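Local coordinates for triosephosphate isomerase (Trichomonas vaginalis, PDB 4O4V), which probably catalyses the interconversion of D-glyceraldehyde 3-phosphate and dihydroxyacetone phosphate in glycolysis and gluconeogenesis, working as a homodimer, at residues A[7-12]-A[39-44]; A[25-30]-A[240-245]; A[62-67]-A[90-95]; A[160-165]-A[206-211]. All coordinates share one frame; numbering follows the deposited sequence.

Contact 1: A[7-12]-A[39-44]; sequences GGNWKA and VVAAPF
Gly-8 hydrogen-bonds to Val-39 and Ala-41, either side of its bridge partner Val-40, in a buried parallel strand contact between the first two barrel strands, near their C-terminal ends. Gly-8 N donates to Val-39 O at 2.8 Å. Ala-41 N donates to Gly-8 O, also at 2.8 Å. Trp-10 N continues the pattern past the strand end and reaches Ala-41 O at 3.0 Å. The two strand segments run within 12° of parallel. They are the strands of a beta-alpha-beta unit in a TIM barrel, with helix 17-28 as the connection. Ala-41 faces the barrel interior, where it meets Ser-61 and Ile-91. Trp-10 covers the other side, against Ala-20 and Leu-23 of that helix. Its CG lies anti to the carbonyl carbon (chi1 -68°), which lays the indole back over the second strand. Ala-42 CB packs against the six-membered end of the indole, 3.6 Å from Trp-10 CE3. Val-40 CG1 comes in obliquely, 3.3 Å from Trp-10 NE1. Asn-9 OD1 accepts from Lys-11 N at 3.0 Å, an Asx turn, with the donor above the carbonyl plane. Asn-9 ND2 bonds to Thr-74 of the second subunit, and Lys-11 NZ forms a salt bridge with Glu-96.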
loop_
_atom_site.group_PDB
_atom_site.type_symbol
_atom_site.label_atom_id
_atom_site.label_comp_id
_atom_site.label_asym_id
_atom_site.label_seq_id
_atom_site.Cartn_x
_atom_site.Cartn_y
_atom_site.Cartn_z
ATOM N N GLY A 7 19.943 -6.860 0.585
ATOM C CA GLY A 7 18.726 -6.173 0.167
ATOM C C GLY A 7 18.774 -4.733 0.573
ATOM O O GLY A 7 19.061 -4.420 1.736
ATOM N N GLY A 8 18.537 -3.829 -0.346
ATOM C CA GLY A 8 18.389 -2.416 -0.048
ATOM C C GLY A 8 16.933 -2.053 0.118
ATOM O O GLY A 8 16.217 -1.986 -0.902
ATOM N N ASN A 9 16.480 -1.747 1.315
ATOM C CA ASN A 9 15.088 -1.359 1.552
ATOM C C ASN A 9 14.998 0.162 1.560
ATOM O O ASN A 9 15.358 0.803 2.545
ATOM C CB ASN A 9 14.625 -1.933 2.884
ATOM C CG ASN A 9 13.193 -1.595 3.196
ATOM O OD1 ASN A 9 12.447 -1.108 2.330
ATOM N ND2 ASN A 9 12.775 -1.887 4.405
ATOM N N TRP A 10 14.514 0.739 0.472
ATOM C CA TRP A 10 14.327 2.191 0.406
ATOM C C TRP A 10 13.270 2.690 1.372
ATOM O O TRP A 10 13.235 3.889 1.652
ATOM C CB TRP A 10 13.931 2.623 -0.995
ATOM C CG TRP A 10 14.994 2.458 -2.039
ATOM C CD1 TRP A 10 16.205 1.833 -1.936
ATOM C CD2 TRP A 10 14.890 2.921 -3.388
ATOM N NE1 TRP A 10 16.861 1.879 -3.161
ATOM C CE2 TRP A 10 16.074 2.554 -4.057
ATOM C CE3 TRP A 10 13.909 3.635 -4.090
ATOM C CZ2 TRP A 10 16.300 2.856 -5.413
ATOM C CZ3 TRP A 10 14.138 3.929 -5.440
ATOM C CH2 TRP A 10 15.323 3.548 -6.074
ATOM N N LYS A 11 12.403 1.813 1.859
ATOM C CA LYS A 11 11.265 2.184 2.698
ATOM C C LYS A 11 10.408 3.164 1.915
ATOM O O LYS A 11 10.262 3.021 0.697
ATOM C CB LYS A 11 11.662 2.674 4.093
ATOM C CG LYS A 11 12.613 1.696 4.815
ATOM C CD LYS A 11 12.895 2.107 6.235
ATOM C CE LYS A 11 13.819 1.124 6.921
ATOM N NZ LYS A 11 13.944 1.467 8.357
ATOM N N ALA A 12 9.796 4.146 2.555
ATOM C CA ALA A 12 8.938 5.121 1.863
ATOM C C ALA A 12 9.782 6.308 1.406
ATOM O O ALA A 12 9.645 7.426 1.898
ATOM C CB ALA A 12 7.778 5.558 2.734
ATOM N N VAL A 39 19.354 -7.244 -4.075
ATOM C CA VAL A 39 17.953 -6.969 -4.341
ATOM C C VAL A 39 17.684 -5.545 -3.848
ATOM O O VAL A 39 18.207 -5.148 -2.796
ATOM C CB VAL A 39 17.108 -8.022 -3.632
ATOM C CG1 VAL A 39 15.627 -7.720 -3.672
ATOM C CG2 VAL A 39 17.344 -9.401 -4.224
ATOM N N VAL A 40 16.878 -4.782 -4.574
ATOM C CA VAL A 40 16.541 -3.405 -4.226
ATOM C C VAL A 40 15.032 -3.299 -4.128
ATOM O O VAL A 40 14.330 -3.569 -5.114
ATOM C CB VAL A 40 17.063 -2.421 -5.262
ATOM C CG1 VAL A 40 16.695 -0.996 -4.853
ATOM C CG2 VAL A 40 18.602 -2.570 -5.425
ATOM N N ALA A 41 14.545 -2.915 -2.945
ATOM C CA ALA A 41 13.107 -2.778 -2.671
ATOM C C ALA A 41 12.715 -1.311 -2.639
ATOM O O ALA A 41 13.392 -0.496 -1.987
ATOM C CB ALA A 41 12.750 -3.438 -1.358
ATOM N N ALA A 42 11.627 -0.961 -3.323
ATOM C CA ALA A 42 11.206 0.433 -3.479
ATOM C C ALA A 42 9.699 0.543 -3.329
ATOM O O ALA A 42 8.980 -0.456 -3.452
ATOM C CB ALA A 42 11.642 0.942 -4.827
ATOM N N PRO A 43 9.190 1.765 -3.147
ATOM C CA PRO A 43 7.732 1.974 -3.108
ATOM C C PRO A 43 7.047 1.482 -4.370
ATOM O O PRO A 43 7.598 1.567 -5.474
ATOM C CB PRO A 43 7.603 3.497 -2.974
ATOM C CG PRO A 43 8.855 3.900 -2.262
ATOM C CD PRO A 43 9.921 2.999 -2.792
ATOM N N PHE A 44 5.811 1.019 -4.228
ATOM C CA PHE A 44 5.095 0.425 -5.349
ATOM C C PHE A 44 5.116 1.283 -6.593
ATOM O O PHE A 44 5.290 0.776 -7.705
ATOM C CB PHE A 44 3.624 0.164 -5.010
ATOM C CG PHE A 44 3.363 -0.866 -3.953
ATOM C CD1 PHE A 44 3.769 -2.181 -4.103
ATOM C CD2 PHE A 44 2.652 -0.526 -2.825
ATOM C CE1 PHE A 44 3.461 -3.133 -3.113
ATOM C CE2 PHE A 44 2.343 -1.477 -1.844
ATOM C CZ PHE A 44 2.757 -2.763 -2.002
#

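Contact 2: A[25-30]-A[240-245]; sequences EMLNGA and GFINIV
Ala-30 and Ile-242 make the tightest touch between these two segments. Ala-30 CB lies 3.3 Å from Ile-242 CD1 and 3.5 Å from Ile-242 CG1, both closer than usual for carbons. Ile-242 CG2 is a little farther from the same methyl, at 3.9 Å, so Ala-30 CB rests against much of the isoleucine side chain. Leu-27 CD2 makes the second touch, and it serves two partners. It is 4.0 Å from Ile-242 CD1 and 3.8 Å from Phe-241 CD2. The leucine crosses the phenylalanine at about a right angle. No hydrogen bond joins the two segments. The contact is apolar packing between helix 17-28, with the turn that ends it, and helix 240-246. These are the first and last helices of the outer layer of a TIM barrel, so their meeting closes the ring of helices around the strands. Phe-241 CG is anti to the backbone N (chi1 -174°), and the ring extends inward to Val-6, Val-38 and Val-232 of three strands. Val-245 CG2, one helical turn on, covers one face of this ring toward its rim, 3.7 Å above the plane. On the other helix, Ala-30 N bonds to Leu-27 O at 3.2 Å, which keeps the alanine close to the last turn of the helix. Farther out, Arg-55 NH1 bonds to both Leu-27 O and Ala-30 O. Asn-28 bonds to Lys-53 and Arg-55 through its amide.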
loop_
_atom_site.group_PDB
_atom_site.type_symbol
_atom_site.label_atom_id
_atom_site.label_comp_id
_atom_site.label_asym_id
_atom_site.label_seq_id
_atom_site.Cartn_x
_atom_site.Cartn_y
_atom_site.Cartn_z
ATOM N N GLU A 25 20.685 5.532 -11.309
ATOM C CA GLU A 25 21.895 5.822 -12.088
ATOM C C GLU A 25 23.154 5.575 -11.266
ATOM O O GLU A 25 24.136 4.993 -11.784
ATOM C CB GLU A 25 21.856 7.260 -12.589
ATOM N N MET A 26 23.157 5.951 -9.999
ATOM C CA MET A 26 24.321 5.732 -9.137
ATOM C C MET A 26 24.558 4.261 -8.875
ATOM O O MET A 26 25.693 3.787 -8.885
ATOM C CB MET A 26 24.145 6.491 -7.829
ATOM C CG MET A 26 25.285 6.306 -6.804
ATOM S SD MET A 26 25.277 4.793 -5.793
ATOM C CE MET A 26 23.915 5.081 -4.694
ATOM N N LEU A 27 23.507 3.515 -8.647
ATOM C CA LEU A 27 23.642 2.083 -8.449
ATOM C C LEU A 27 24.162 1.400 -9.709
ATOM O O LEU A 27 24.953 0.451 -9.621
ATOM C CB LEU A 27 22.299 1.457 -8.060
ATOM C CG LEU A 27 21.686 1.948 -6.739
ATOM C CD1 LEU A 27 20.319 1.367 -6.511
ATOM C CD2 LEU A 27 22.598 1.619 -5.561
ATOM N N ASN A 28 23.716 1.838 -10.883
ATOM C CA ASN A 28 24.120 1.204 -12.114
ATOM C C ASN A 28 25.595 1.352 -12.436
ATOM O O ASN A 28 26.145 0.534 -13.173
ATOM C CB ASN A 28 23.284 1.771 -13.252
ATOM C CG ASN A 28 21.888 1.223 -13.256
ATOM O OD1 ASN A 28 21.545 0.323 -12.490
ATOM N ND2 ASN A 28 21.064 1.753 -14.121
ATOM N N GLY A 29 26.257 2.345 -11.907
ATOM C CA GLY A 29 27.685 2.547 -12.122
ATOM C C GLY A 29 28.568 1.948 -11.031
ATOM O O GLY A 29 29.806 2.079 -11.097
ATOM N N ALA A 30 27.983 1.284 -10.050
ATOM C CA ALA A 30 28.742 0.764 -8.901
ATOM C C ALA A 30 29.522 -0.499 -9.253
ATOM O O ALA A 30 29.029 -1.375 -9.935
ATOM C CB ALA A 30 27.797 0.479 -7.761
ATOM N N GLY A 240 27.046 4.666 0.143
ATOM C CA GLY A 240 27.533 3.656 1.074
ATOM C C GLY A 240 26.863 2.291 0.915
ATOM O O GLY A 240 27.397 1.282 1.422
ATOM N N PHE A 241 25.714 2.219 0.238
ATOM C CA PHE A 241 25.129 0.933 -0.076
ATOM C C PHE A 241 26.148 0.033 -0.762
ATOM O O PHE A 241 26.186 -1.172 -0.514
ATOM C CB PHE A 241 23.892 1.115 -0.970
ATOM C CG PHE A 241 23.138 -0.148 -1.240
ATOM C CD1 PHE A 241 22.570 -0.869 -0.184
ATOM C CD2 PHE A 241 23.027 -0.667 -2.534
ATOM C CE1 PHE A 241 21.880 -2.043 -0.407
ATOM C CE2 PHE A 241 22.318 -1.835 -2.761
ATOM C CZ PHE A 241 21.749 -2.536 -1.713
ATOM N N ILE A 242 27.001 0.591 -1.616
ATOM C CA ILE A 242 27.946 -0.229 -2.371
ATOM C C ILE A 242 28.995 -0.840 -1.429
ATOM O O ILE A 242 29.420 -1.969 -1.616
ATOM C CB ILE A 242 28.569 0.582 -3.540
ATOM C CG1 ILE A 242 27.430 1.221 -4.366
ATOM C CG2 ILE A 242 29.491 -0.309 -4.340
ATOM C CD1 ILE A 242 26.335 0.249 -4.814
ATOM N N ASN A 243 29.449 -0.073 -0.435
ATOM C CA ASN A 243 30.343 -0.620 0.567
ATOM C C ASN A 243 29.727 -1.816 1.245
ATOM O O ASN A 243 30.393 -2.812 1.511
ATOM C CB ASN A 243 30.682 0.422 1.631
ATOM C CG ASN A 243 31.396 1.590 1.075
ATOM O OD1 ASN A 243 30.791 2.473 0.465
ATOM N ND2 ASN A 243 32.703 1.631 1.277
ATOM N N ILE A 244 28.445 -1.735 1.550
ATOM C CA ILE A 244 27.744 -2.819 2.214
ATOM C C ILE A 244 27.623 -4.038 1.289
ATOM O O ILE A 244 27.857 -5.156 1.715
ATOM C CB ILE A 244 26.392 -2.349 2.759
ATOM C CG1 ILE A 244 26.575 -1.209 3.760
ATOM C CG2 ILE A 244 25.658 -3.480 3.373
ATOM C CD1 ILE A 244 25.306 -0.425 4.081
ATOM N N VAL A 245 27.233 -3.821 0.035
ATOM C CA VAL A 245 27.216 -4.907 -0.944
ATOM C C VAL A 245 28.570 -5.620 -0.991
ATOM O O VAL A 245 28.661 -6.867 -1.008
ATOM C CB VAL A 245 26.838 -4.356 -2.327
ATOM C CG1 VAL A 245 27.135 -5.363 -3.426
ATOM C CG2 VAL A 245 25.369 -3.928 -2.308
#

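Contact 3: A[62-67]-A[90-95]; sequences AENVFT and TILGHS
Thr-90 meets Ala-62 in a single parallel bridge, where the third barrel strand gives way to loop. Thr-90 CA makes a CA-H...O contact with Ala-62 O. Thr-90 OG1 touches two apolar groups, Ala-62 CB at 3.7 Å and Val-65 CG1 at 3.5 Å. OG1 is anti to the backbone N (chi1 -170°), which turns it toward the loop, and it donates to Ile-91 O at 3.0 Å. Ile-91 N carries the one direct hydrogen bond across, to Ala-62 O at 3.0 Å, from above the carbonyl plane. Asn-64 CA approaches Ile-91 O in a further CA-H...O contact. Leu-92 CD2 touches Val-65 CG2 at 4.0 Å, the two side chains set at a slant to each other. Beyond the strand, water takes over. Gly-93 N donates to a water that donates to Asn-64 OD1, which also accepts from Lys-111 NZ. His-94 N reaches a second water at 3.2 Å, and that water donates to Glu-63 O at 3.1 Å. Glu-63 OE1 itself accepts from Gly-75 N of the second subunit. His-94 is the N-cap of the next helix, its ND1 bonded to Glu-96 N, and Ser-95, which starts that helix, bonds through OG to Glu-166. The whole arrangement lies at the C-terminal ends of strands 59-62 and 89-92, the end of a TIM barrel where active sites form.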
loop_
_atom_site.group_PDB
_atom_site.type_symbol
_atom_site.label_atom_id
_atom_site.label_comp_id
_atom_site.label_asym_id
_atom_site.label_seq_id
_atom_site.Cartn_x
_atom_site.Cartn_y
_atom_site.Cartn_z
ATOM N N ALA A 62 9.316 -5.704 -4.210
ATOM C CA ALA A 62 8.314 -4.938 -3.488
ATOM C C ALA A 62 8.606 -4.884 -2.007
ATOM O O ALA A 62 9.421 -5.657 -1.477
ATOM C CB ALA A 62 6.934 -5.543 -3.717
ATOM N N GLU A 63 7.938 -3.987 -1.302
ATOM C CA GLU A 63 8.107 -3.801 0.138
ATOM C C GLU A 63 6.997 -4.458 0.963
ATOM O O GLU A 63 7.057 -4.477 2.196
ATOM C CB GLU A 63 8.196 -2.320 0.509
ATOM C CG GLU A 63 9.495 -1.651 0.011
ATOM C CD GLU A 63 9.599 -0.191 0.399
ATOM O OE1 GLU A 63 8.913 0.258 1.327
ATOM O OE2 GLU A 63 10.416 0.538 -0.264
ATOM N N ASN A 64 5.994 -4.984 0.274
ATOM C CA ASN A 64 4.816 -5.617 0.863
ATOM C C ASN A 64 3.985 -6.177 -0.289
ATOM O O ASN A 64 4.134 -5.717 -1.425
ATOM C CB ASN A 64 3.985 -4.593 1.647
ATOM C CG ASN A 64 2.808 -5.200 2.356
ATOM O OD1 ASN A 64 2.911 -6.272 2.914
ATOM N ND2 ASN A 64 1.674 -4.495 2.321
ATOM N N VAL A 65 3.063 -7.082 0.017
ATOM C CA VAL A 65 2.021 -7.527 -0.920
ATOM C C VAL A 65 0.803 -7.891 -0.099
ATOM O O VAL A 65 0.894 -8.133 1.112
ATOM C CB VAL A 65 2.437 -8.759 -1.762
ATOM C CG1 VAL A 65 3.646 -8.504 -2.590
ATOM C CG2 VAL A 65 2.664 -9.985 -0.913
ATOM N N PHE A 66 -0.361 -7.953 -0.730
ATOM C CA PHE A 66 -1.565 -8.414 -0.049
ATOM C C PHE A 66 -1.685 -9.954 -0.124
ATOM O O PHE A 66 -0.819 -10.622 -0.645
ATOM C CB PHE A 66 -2.787 -7.670 -0.638
ATOM C CG PHE A 66 -4.045 -7.831 0.152
ATOM C CD1 PHE A 66 -4.135 -7.444 1.475
ATOM C CD2 PHE A 66 -5.180 -8.382 -0.442
ATOM C CE1 PHE A 66 -5.298 -7.599 2.181
ATOM C CE2 PHE A 66 -6.330 -8.538 0.272
ATOM C CZ PHE A 66 -6.402 -8.166 1.564
ATOM N N THR A 67 -2.750 -10.513 0.455
ATOM C CA THR A 67 -2.941 -11.964 0.579
ATOM C C THR A 67 -3.731 -12.609 -0.554
ATOM O O THR A 67 -3.856 -13.830 -0.590
ATOM C CB THR A 67 -3.715 -12.258 1.846
ATOM O OG1 THR A 67 -4.853 -11.401 1.846
ATOM C CG2 THR A 67 -2.869 -12.044 3.110
ATOM N N THR A 90 9.490 -9.903 -2.759
ATOM C CA THR A 90 8.867 -8.967 -1.826
ATOM C C THR A 90 9.443 -9.132 -0.433
ATOM O O THR A 90 9.795 -10.244 -0.011
ATOM C CB THR A 90 7.323 -9.110 -1.764
ATOM O OG1 THR A 90 6.761 -8.012 -1.021
ATOM C CG2 THR A 90 6.877 -10.429 -1.210
ATOM N N ILE A 91 9.497 -8.030 0.299
ATOM C CA ILE A 91 9.650 -8.047 1.762
ATOM C C ILE A 91 8.313 -8.356 2.395
ATOM O O ILE A 91 7.277 -7.904 1.890
ATOM C CB ILE A 91 10.196 -6.690 2.266
ATOM C CG1 ILE A 91 11.538 -6.358 1.595
ATOM C CG2 ILE A 91 10.338 -6.644 3.787
ATOM C CD1 ILE A 91 12.044 -4.957 1.872
ATOM N N LEU A 92 8.324 -9.100 3.502
ATOM C CA LEU A 92 7.136 -9.342 4.322
ATOM C C LEU A 92 7.473 -9.186 5.779
ATOM O O LEU A 92 8.542 -9.608 6.221
ATOM C CB LEU A 92 6.600 -10.775 4.102
ATOM C CG LEU A 92 6.015 -11.085 2.731
ATOM C CD1 LEU A 92 5.596 -12.544 2.678
ATOM C CD2 LEU A 92 4.849 -10.179 2.446
ATOM N N GLY A 93 6.533 -8.644 6.540
ATOM C CA GLY A 93 6.653 -8.636 7.989
ATOM C C GLY A 93 7.668 -7.671 8.567
ATOM O O GLY A 93 8.087 -7.806 9.714
ATOM N N HIS A 94 8.047 -6.660 7.809
ATOM C CA HIS A 94 8.954 -5.644 8.317
ATOM C C HIS A 94 8.388 -5.060 9.598
ATOM O O HIS A 94 7.163 -4.864 9.731
ATOM C CB HIS A 94 9.137 -4.545 7.273
ATOM C CG HIS A 94 10.270 -3.645 7.575
ATOM N ND1 HIS A 94 10.191 -2.595 8.452
ATOM C CD2 HIS A 94 11.546 -3.696 7.146
ATOM C CE1 HIS A 94 11.389 -2.058 8.567
ATOM N NE2 HIS A 94 12.216 -2.689 7.754
ATOM N N SER A 95 9.264 -4.772 10.542
ATOM C CA SER A 95 8.853 -4.201 11.822
ATOM C C SER A 95 7.908 -3.005 11.684
ATOM O O SER A 95 7.020 -2.832 12.517
ATOM C CB SER A 95 10.077 -3.813 12.655
ATOM O OG SER A 95 10.847 -2.792 12.062
HETATM O O HOH W 1 6.926 -5.806 4.945
HETATM O O HOH W 2 4.343 -7.083 5.228
#

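Contact 4: A[160-165]-A[206-211]; sequences DVVIAY and RILYGG
Ile-163 is bonded through both its N and its O to the neighbouring strand. Ile-163 N donates to Arg-206 O at 3.0 Å, and Ile-163 O accepts from Leu-208 N at 2.8 Å. Tyr-165 repeats the pattern. Its N donates to Leu-208 O at 2.9 Å, almost straight at 175°. Tyr-165 O then accepts from Gly-210 N at 2.7 Å, a more bent bond of 147° where the second strand turns away. At the other end a water fills the next place. It donates to Val-161 O and accepts from Arg-206 N and, in the guanidinium plane, from Arg-206 NE. The bent arginine chain folds its NE back to this water. Arg-206 NH1 goes on to Thr-3 O and to a salt bridge with Glu-37. Between the strands' side chains, Val-162 CG1 packs 3.6 Å from Leu-208 CG, the two crossing at about a right angle. On the other face Tyr-209 CD1 comes to the edge of the Tyr-165 ring, 4.3 Å from Tyr-165 CD2. Tyr-165 OH is satisfied by Glu-128 and Trp-169. Gly-211 N sits above the centre of the Tyr-209 ring, 3.5 Å from its plane. The strands run in the same direction, their axes 30° apart, with helices 179-197 and 199-204 between them in the chain. This is a beta-alpha-beta crossover between the sixth and seventh strands of a TIM barrel.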
loop_
_atom_site.group_PDB
_atom_site.type_symbol
_atom_site.label_atom_id
_atom_site.label_comp_id
_atom_site.label_asym_id
_atom_site.label_seq_id
_atom_site.Cartn_x
_atom_site.Cartn_y
_atom_site.Cartn_z
ATOM N N ASP A 160 13.373 -20.251 -1.903
ATOM C CA ASP A 160 12.829 -18.929 -2.211
ATOM C C ASP A 160 12.529 -18.099 -0.969
ATOM O O ASP A 160 11.840 -17.089 -1.069
ATOM C CB ASP A 160 11.588 -19.135 -3.067
ATOM C CG ASP A 160 11.915 -19.617 -4.467
ATOM O OD1 ASP A 160 13.088 -19.628 -4.885
ATOM O OD2 ASP A 160 10.958 -19.986 -5.160
ATOM N N VAL A 161 13.086 -18.492 0.171
ATOM C CA VAL A 161 12.918 -17.806 1.432
ATOM C C VAL A 161 14.243 -17.279 1.946
ATOM O O VAL A 161 15.217 -18.028 2.026
ATOM C CB VAL A 161 12.306 -18.744 2.496
ATOM C CG1 VAL A 161 12.201 -18.096 3.869
ATOM C CG2 VAL A 161 10.947 -19.234 2.049
ATOM N N VAL A 162 14.263 -16.006 2.322
ATOM C CA VAL A 162 15.346 -15.378 3.067
ATOM C C VAL A 162 14.723 -14.817 4.341
ATOM O O VAL A 162 13.590 -14.316 4.280
ATOM C CB VAL A 162 15.986 -14.256 2.213
ATOM C CG1 VAL A 162 16.977 -13.424 2.994
ATOM C CG2 VAL A 162 16.636 -14.848 0.960
ATOM N N ILE A 163 15.408 -14.901 5.472
ATOM C CA ILE A 163 14.883 -14.372 6.737
ATOM C C ILE A 163 15.744 -13.211 7.183
ATOM O O ILE A 163 16.965 -13.310 7.118
ATOM C CB ILE A 163 14.892 -15.486 7.815
ATOM C CG1 ILE A 163 13.999 -16.656 7.390
ATOM C CG2 ILE A 163 14.469 -14.920 9.161
ATOM C CD1 ILE A 163 14.130 -17.882 8.246
ATOM N N ALA A 164 15.139 -12.118 7.624
ATOM C CA ALA A 164 15.868 -10.974 8.166
ATOM C C ALA A 164 15.544 -10.787 9.637
ATOM O O ALA A 164 14.360 -10.735 10.022
ATOM C CB ALA A 164 15.556 -9.715 7.391
ATOM N N TYR A 165 16.564 -10.665 10.465
ATOM C CA TYR A 165 16.414 -10.357 11.878
ATOM C C TYR A 165 16.586 -8.861 12.135
ATOM O O TYR A 165 17.646 -8.278 11.830
ATOM C CB TYR A 165 17.487 -11.095 12.692
ATOM C CG TYR A 165 17.481 -10.657 14.143
ATOM C CD1 TYR A 165 16.412 -10.947 14.969
ATOM C CD2 TYR A 165 18.476 -9.858 14.669
ATOM C CE1 TYR A 165 16.359 -10.469 16.281
ATOM C CE2 TYR A 165 18.434 -9.392 15.968
ATOM C CZ TYR A 165 17.381 -9.689 16.776
ATOM O OH TYR A 165 17.360 -9.163 18.059
ATOM N N ARG A 206 19.454 -18.210 3.728
ATOM C CA ARG A 206 20.162 -17.003 4.122
ATOM C C ARG A 206 19.381 -16.292 5.220
ATOM O O ARG A 206 18.171 -16.043 5.116
ATOM C CB ARG A 206 20.376 -16.057 2.938
ATOM C CG ARG A 206 21.539 -16.410 2.015
ATOM C CD ARG A 206 21.249 -17.519 1.033
ATOM N NE ARG A 206 20.140 -17.219 0.114
ATOM C CZ ARG A 206 20.243 -16.471 -0.982
ATOM N NH1 ARG A 206 21.407 -15.938 -1.350
ATOM N NH2 ARG A 206 19.182 -16.310 -1.763
ATOM N N ILE A 207 20.135 -15.952 6.259
ATOM C CA ILE A 207 19.647 -15.201 7.410
ATOM C C ILE A 207 20.405 -13.882 7.451
ATOM O O ILE A 207 21.637 -13.850 7.510
ATOM C CB ILE A 207 19.786 -15.983 8.719
ATOM C CG1 ILE A 207 19.073 -17.337 8.595
ATOM C CG2 ILE A 207 19.203 -15.160 9.890
ATOM C CD1 ILE A 207 19.342 -18.281 9.751
ATOM N N LEU A 208 19.669 -12.781 7.376
ATOM C CA LEU A 208 20.231 -11.449 7.252
ATOM C C LEU A 208 20.146 -10.695 8.549
ATOM O O LEU A 208 19.227 -10.878 9.347
ATOM C CB LEU A 208 19.463 -10.603 6.227
ATOM C CG LEU A 208 19.071 -11.283 4.922
ATOM C CD1 LEU A 208 18.310 -10.287 4.056
ATOM C CD2 LEU A 208 20.297 -11.843 4.207
ATOM N N TYR A 209 21.092 -9.800 8.771
ATOM C CA TYR A 209 20.991 -8.797 9.833
ATOM C C TYR A 209 20.337 -7.546 9.286
ATOM O O TYR A 209 20.753 -6.989 8.266
ATOM C CB TYR A 209 22.371 -8.482 10.393
ATOM C CG TYR A 209 22.315 -7.461 11.506
ATOM C CD1 TYR A 209 21.672 -7.730 12.710
ATOM C CD2 TYR A 209 22.855 -6.204 11.335
ATOM C CE1 TYR A 209 21.629 -6.794 13.742
ATOM C CE2 TYR A 209 22.808 -5.238 12.365
ATOM C CZ TYR A 209 22.185 -5.559 13.562
ATOM O OH TYR A 209 22.122 -4.652 14.591
ATOM N N GLY A 210 19.249 -7.154 9.946
ATOM C CA GLY A 210 18.418 -6.031 9.554
ATOM C C GLY A 210 18.397 -4.902 10.549
ATOM O O GLY A 210 17.465 -4.080 10.530
ATOM N N GLY A 211 19.397 -4.805 11.405
ATOM C CA GLY A 211 19.572 -3.640 12.256
ATOM C C GLY A 211 20.332 -2.563 11.516
ATOM O O GLY A 211 20.355 -2.548 10.274
HETATM O O HOH W 3 17.768 -18.358 1.301
#

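Overall arrangement
From the N terminus, strand 5-9 opens contact 1, which closes at 39-44 after helix 17-28. That helix has already opened contact 2, which closes only at 240-245, so contacts 1 and 2 cross. Contact 3 closes the loop from 62-67 to 90-95 and contact 4 that from 160-165 to 206-211, in series and both nested inside contact 2. Contacts 1 and 4 join neighbouring strands, contact 3 joins the end of strand 59-62 and its following loop to strand 89-92, and contact 2 joins the first and last helices. Contacts 1 and 2 meet where Phe-241 CE1 packs 3.5 Å from Gly-8 CA. Contacts 1 and 3 meet around Glu-63, and both touch the second subunit.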